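Local atomic coordinates of aminoglycoside N(3)-acetyltransferase (Enterobacter cloacae, PDB entry 6NP4), a protein that probably confers resistance to 2-deoxystreptamine antibiotics such as gentamicin and tobramycin by transferring an acetyl group from acetyl-CoA to their 3-amino group. Residues S65-T70 against R183-S188. Sequence-based numbering, arbitrary orientation.
Sequences SPYEQT and RRVTYS. With TOY (tobramycin), chain B.
The single short turn of helix 67-70 comes against strand 184-193, the CA atoms of Thr70 and Tyr187 lying 5.1 Å apart, where the strand pairs with 196-205 in a two-stranded antiparallel hairpin beside the aminoglycoside site. Pro66, which has no amide proton to place, sits at the N-cap position and centres an inverse gamma turn. Thr70 is small and carries a hydroxyl, so it can approach the strand and still satisfy a buried amide: Ser188 N donates to Thr70 OG1 at 2.9 Å, nearly straight at 171°. OG1 lies between the backbone N and the carbonyl carbon, on the side of the strand. Tyr67 lies between the strand and tobramycin. Its CG stands anti to the backbone N (chi1 -173°), laying the ring between the drug and Tyr187. On one face the sugar carbon C23 sits over the ring centre, 3.9 Å from Tyr67 CG, a CH-pi contact with the C-H of C23 pointing at the ring. The Tyr187 ring meets Tyr67 obliquely, planes at 46° and Tyr67 CE1 3.5 Å from Tyr187 CD2. The branched Val185 meets the phenol end of Tyr67 through its methyls. Beside this ring, Glu68 turns to the drug, its OE2 accepting bonds from both O43 and O63. Ser188 OG, also bonded to Thr201, donates to a water that in turn donates to Thr70 O, 2.7 Å from each oxygen.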
ATOM      1  N   SER A  65       0.373  12.798  -8.223  1.00 15.18           N
ATOM      2  CA  SER A  65       1.809  12.647  -8.068  1.00 14.82           C
ATOM      3  C   SER A  65       2.527  12.884  -9.395  1.00 15.18           C
ATOM      4  O   SER A  65       2.177  12.250 -10.396  1.00 16.61           O
ATOM      5  CB  SER A  65       2.124  11.243  -7.630  1.00 15.52           C
ATOM      6  OG  SER A  65       3.532  11.138  -7.581  1.00 16.32           O
ATOM      7  N   PRO A  66       3.538  13.759  -9.436  1.00 15.08           N
ATOM      8  CA  PRO A  66       4.252  14.035 -10.696  1.00 15.28           C
ATOM      9  C   PRO A  66       5.377  13.037 -10.963  1.00 15.56           C
ATOM     10  O   PRO A  66       6.493  13.400 -11.354  1.00 17.17           O
ATOM     11  CB  PRO A  66       4.788  15.449 -10.473  1.00 16.39           C
ATOM     12  CG  PRO A  66       5.059  15.501  -9.008  1.00 16.35           C
ATOM     13  CD  PRO A  66       3.971  14.665  -8.359  1.00 15.43           C
ATOM     14  N   TYR A  67       5.084  11.755 -10.756  1.00 15.30           N
ATOM     15  CA  TYR A  67       6.085  10.698 -10.897  1.00 14.94           C
ATOM     16  C   TYR A  67       6.583  10.598 -12.333  1.00 15.47           C
ATOM     17  O   TYR A  67       7.779  10.759 -12.605  1.00 16.25           O
ATOM     18  CB  TYR A  67       5.458   9.373 -10.453  1.00 15.10           C
ATOM     19  CG  TYR A  67       6.409   8.206 -10.392  1.00 14.50           C
ATOM     20  CD1 TYR A  67       7.156   7.954  -9.241  1.00 15.04           C
ATOM     21  CD2 TYR A  67       6.574   7.362 -11.482  1.00 15.33           C
ATOM     22  CE1 TYR A  67       8.028   6.875  -9.171  1.00 15.72           C
ATOM     23  CE2 TYR A  67       7.457   6.275 -11.420  1.00 16.12           C
ATOM     24  CZ  TYR A  67       8.176   6.053 -10.251  1.00 15.39           C
ATOM     25  OH  TYR A  67       9.057   5.000 -10.142  1.00 16.32           O
ATOM     26  N   GLU A  68       5.673  10.343 -13.274  1.00 16.93           N
ATOM     27  CA  GLU A  68       6.088  10.178 -14.665  1.00 18.95           C
ATOM     28  C   GLU A  68       6.731  11.449 -15.191  1.00 18.39           C
ATOM     29  O   GLU A  68       7.656  11.398 -16.009  1.00 19.46           O
ATOM     30  CB  GLU A  68       4.883   9.791 -15.524  1.00 22.57           C
ATOM     31  CG  GLU A  68       4.329   8.381 -15.247  1.00 27.37           C
ATOM     32  CD  GLU A  68       3.299   8.313 -14.120  1.00 34.20           C
ATOM     33  OE1 GLU A  68       3.113   9.285 -13.358  1.00 34.75           O
ATOM     34  OE2 GLU A  68       2.660   7.259 -13.981  1.00 37.10           O
ATOM     35  N   GLN A  69       6.229  12.604 -14.751  1.00 17.68           N
ATOM     36  CA  GLN A  69       6.663  13.901 -15.259  1.00 18.88           C
ATOM     37  C   GLN A  69       8.051  14.282 -14.776  1.00 18.84           C
ATOM     38  O   GLN A  69       8.687  15.140 -15.392  1.00 21.03           O
ATOM     39  CB  GLN A  69       5.654  14.978 -14.842  1.00 21.27           C
ATOM     40  CG  GLN A  69       4.260  14.794 -15.450  1.00 22.22           C
ATOM     41  CD  GLN A  69       3.331  13.914 -14.600  1.00 22.27           C
ATOM     42  OE1 GLN A  69       3.763  13.164 -13.729  1.00 21.77           O
ATOM     43  NE2 GLN A  69       2.038  14.010 -14.869  1.00 24.28           N
ATOM     44  N   THR A  70       8.538  13.667 -13.694  1.00 17.43           N
ATOM     45  CA  THR A  70       9.848  13.972 -13.160  1.00 17.47           C
ATOM     46  C   THR A  70      10.805  12.791 -13.218  1.00 17.78           C
ATOM     47  O   THR A  70      11.987  12.966 -12.917  1.00 17.93           O
ATOM     48  CB  THR A  70       9.774  14.495 -11.721  1.00 16.76           C
ATOM     49  OG1 THR A  70       9.342  13.439 -10.863  1.00 16.12           O
ATOM     50  CG2 THR A  70       8.828  15.694 -11.580  1.00 18.06           C
ATOM     51  N   ARG A 183      17.422  -2.260  -9.672  1.00 14.90           N
ATOM     52  CA  ARG A 183      17.076  -1.025 -10.359  1.00 15.57           C
ATOM     53  C   ARG A 183      16.674   0.061  -9.371  1.00 15.18           C
ATOM     54  O   ARG A 183      15.960  -0.194  -8.388  1.00 15.44           O
ATOM     55  CB  ARG A 183      15.892  -1.272 -11.282  1.00 16.21           C
ATOM     56  CG  ARG A 183      16.213  -2.190 -12.455  1.00 17.18           C
ATOM     57  CD  ARG A 183      14.978  -2.641 -13.176  1.00 18.10           C
ATOM     58  NE  ARG A 183      14.149  -1.567 -13.701  1.00 19.49           N
ATOM     59  CZ  ARG A 183      14.159  -1.164 -14.966  1.00 22.49           C
ATOM     60  NH1 ARG A 183      14.980  -1.707 -15.843  1.00 21.57           N
ATOM     61  NH2 ARG A 183      13.345  -0.192 -15.359  1.00 24.46           N
ATOM     62  N   ARG A 184      17.115   1.278  -9.667  1.00 15.60           N
ATOM     63  CA  ARG A 184      16.729   2.460  -8.935  1.00 15.73           C
ATOM     64  C   ARG A 184      16.129   3.465  -9.906  1.00 16.25           C
ATOM     65  O   ARG A 184      16.341   3.402 -11.128  1.00 18.32           O
ATOM     66  CB  ARG A 184      17.911   3.048  -8.153  1.00 16.54           C
ATOM     67  CG  ARG A 184      18.425   2.101  -7.085  1.00 17.34           C
ATOM     68  CD  ARG A 184      19.576   2.621  -6.281  1.00 17.80           C
ATOM     69  NE  ARG A 184      19.231   3.816  -5.528  1.00 17.58           N
ATOM     70  CZ  ARG A 184      18.580   3.817  -4.373  1.00 17.01           C
ATOM     71  NH1 ARG A 184      18.165   2.682  -3.823  1.00 17.72           N
ATOM     72  NH2 ARG A 184      18.336   4.963  -3.773  1.00 17.25           N
ATOM     73  N   VAL A 185      15.347   4.381  -9.352  1.00 15.69           N
ATOM     74  CA  VAL A 185      14.721   5.465 -10.098  1.00 15.64           C
ATOM     75  C   VAL A 185      15.030   6.767  -9.381  1.00 15.78           C
ATOM     76  O   VAL A 185      15.224   6.796  -8.161  1.00 15.78           O
ATOM     77  CB  VAL A 185      13.188   5.292 -10.228  1.00 16.61           C
ATOM     78  CG1 VAL A 185      12.828   4.146 -11.161  1.00 17.86           C
ATOM     79  CG2 VAL A 185      12.519   5.152  -8.851  1.00 16.45           C
ATOM     80  N   THR A 186      15.031   7.857 -10.146  1.00 15.63           N
ATOM     81  CA  THR A 186      15.126   9.207  -9.616  1.00 16.38           C
ATOM     82  C   THR A 186      13.866   9.969 -10.002  1.00 15.36           C
ATOM     83  O   THR A 186      13.413   9.902 -11.148  1.00 16.45           O
ATOM     84  CB  THR A 186      16.365   9.918 -10.166  1.00 18.08           C
ATOM     85  OG1 THR A 186      17.529   9.240  -9.698  1.00 20.15           O
ATOM     86  CG2 THR A 186      16.422  11.393  -9.752  1.00 19.28           C
ATOM     87  N   TYR A 187      13.285  10.680  -9.040  1.00 15.11           N
ATOM     88  CA  TYR A 187      12.086  11.467  -9.300  1.00 14.36           C
ATOM     89  C   TYR A 187      12.043  12.610  -8.298  1.00 14.52           C
ATOM     90  O   TYR A 187      12.839  12.657  -7.351  1.00 15.16           O
ATOM     91  CB  TYR A 187      10.816  10.602  -9.300  1.00 14.59           C
ATOM     92  CG  TYR A 187      10.576   9.808  -8.047  1.00 14.28           C
ATOM     93  CD1 TYR A 187       9.993  10.378  -6.927  1.00 15.20           C
ATOM     94  CD2 TYR A 187      10.924   8.483  -7.994  1.00 15.09           C
ATOM     95  CE1 TYR A 187       9.769   9.634  -5.769  1.00 15.47           C
ATOM     96  CE2 TYR A 187      10.693   7.722  -6.843  1.00 14.55           C
ATOM     97  CZ  TYR A 187      10.112   8.306  -5.741  1.00 14.52           C
ATOM     98  OH  TYR A 187       9.874   7.557  -4.604  1.00 15.35           O
ATOM     99  N   SER A 188      11.122  13.543  -8.523  1.00 14.78           N
ATOM    100  CA  SER A 188      11.023  14.738  -7.703  1.00 15.10           C
ATOM    101  C   SER A 188       9.588  14.924  -7.260  1.00 13.98           C
ATOM    102  O   SER A 188       8.656  14.742  -8.048  1.00 15.07           O
ATOM    103  CB  SER A 188      11.460  15.986  -8.478  1.00 16.69           C
ATOM    104  OG  SER A 188      12.804  15.890  -8.913  1.00 17.97           O
TER
HETATM  105  C11 TOY B 301       1.487  -1.452 -10.911  0.61 24.72           C
HETATM  106  O11 TOY B 301       1.895  -1.453  -9.579  0.61 22.94           O
HETATM  107  C21 TOY B 301       0.226  -2.338 -11.021  0.61 27.13           C
HETATM  108  N21 TOY B 301      -0.795  -1.834 -10.057  0.61 28.83           N
HETATM  109  C31 TOY B 301       0.511  -3.748 -10.738  0.61 26.27           C
HETATM  110  C41 TOY B 301       1.609  -4.254 -11.586  0.61 24.35           C
HETATM  111  O41 TOY B 301       2.044  -5.539 -11.120  0.61 23.42           O
HETATM  112  C51 TOY B 301       2.841  -3.358 -11.533  0.61 23.44           C
HETATM  113  O51 TOY B 301       2.500  -1.962 -11.826  0.61 23.58           O
HETATM  114  C61 TOY B 301       3.841  -3.820 -12.546  0.61 22.81           C
HETATM  115  N61 TOY B 301       5.060  -3.035 -12.443  0.61 22.69           N
HETATM  116  C12 TOY B 301       3.722   1.542  -7.173  0.61 16.04           C
HETATM  117  N12 TOY B 301       4.663   2.403  -6.456  0.61 15.19           N
HETATM  118  C22 TOY B 301       4.035   0.071  -6.874  0.61 18.55           C
HETATM  119  C32 TOY B 301       3.032  -0.838  -7.612  0.61 20.59           C
HETATM  120  N32 TOY B 301       3.373  -2.236  -7.389  0.61 22.32           N
HETATM  121  C42 TOY B 301       2.965  -0.616  -9.139  0.61 20.62           C
HETATM  122  C52 TOY B 301       2.800   0.877  -9.447  0.61 18.22           C
HETATM  123  O52 TOY B 301       2.992   1.104 -10.821  0.61 18.85           O
HETATM  124  C62 TOY B 301       3.800   1.763  -8.683  0.61 16.14           C
HETATM  125  O62 TOY B 301       3.502   3.113  -8.951  0.61 13.62           O
HETATM  126  C13 TOY B 301       4.543   3.929  -9.356  0.61 14.14           C
HETATM  127  C23 TOY B 301       4.213   5.332  -8.873  0.61 13.83           C
HETATM  128  O23 TOY B 301       4.058   5.262  -7.465  0.61 13.95           O
HETATM  129  C33 TOY B 301       2.970   5.856  -9.513  0.61 14.42           C
HETATM  130  N33 TOY B 301       2.688   7.254  -8.994  0.61 14.38           N
HETATM  131  C43 TOY B 301       3.078   5.808 -11.015  0.61 15.76           C
HETATM  132  O43 TOY B 301       1.846   6.204 -11.613  0.61 18.37           O
HETATM  133  C53 TOY B 301       3.438   4.387 -11.467  0.61 16.63           C
HETATM  134  O53 TOY B 301       4.679   3.990 -10.810  0.61 15.12           O
HETATM  135  C63 TOY B 301       3.573   4.252 -12.956  0.61 19.50           C
HETATM  136  O63 TOY B 301       4.481   5.186 -13.462  0.61 22.02           O
HETATM  137  O   HOH W   1      13.303  14.294 -10.970  1.00 20.95           O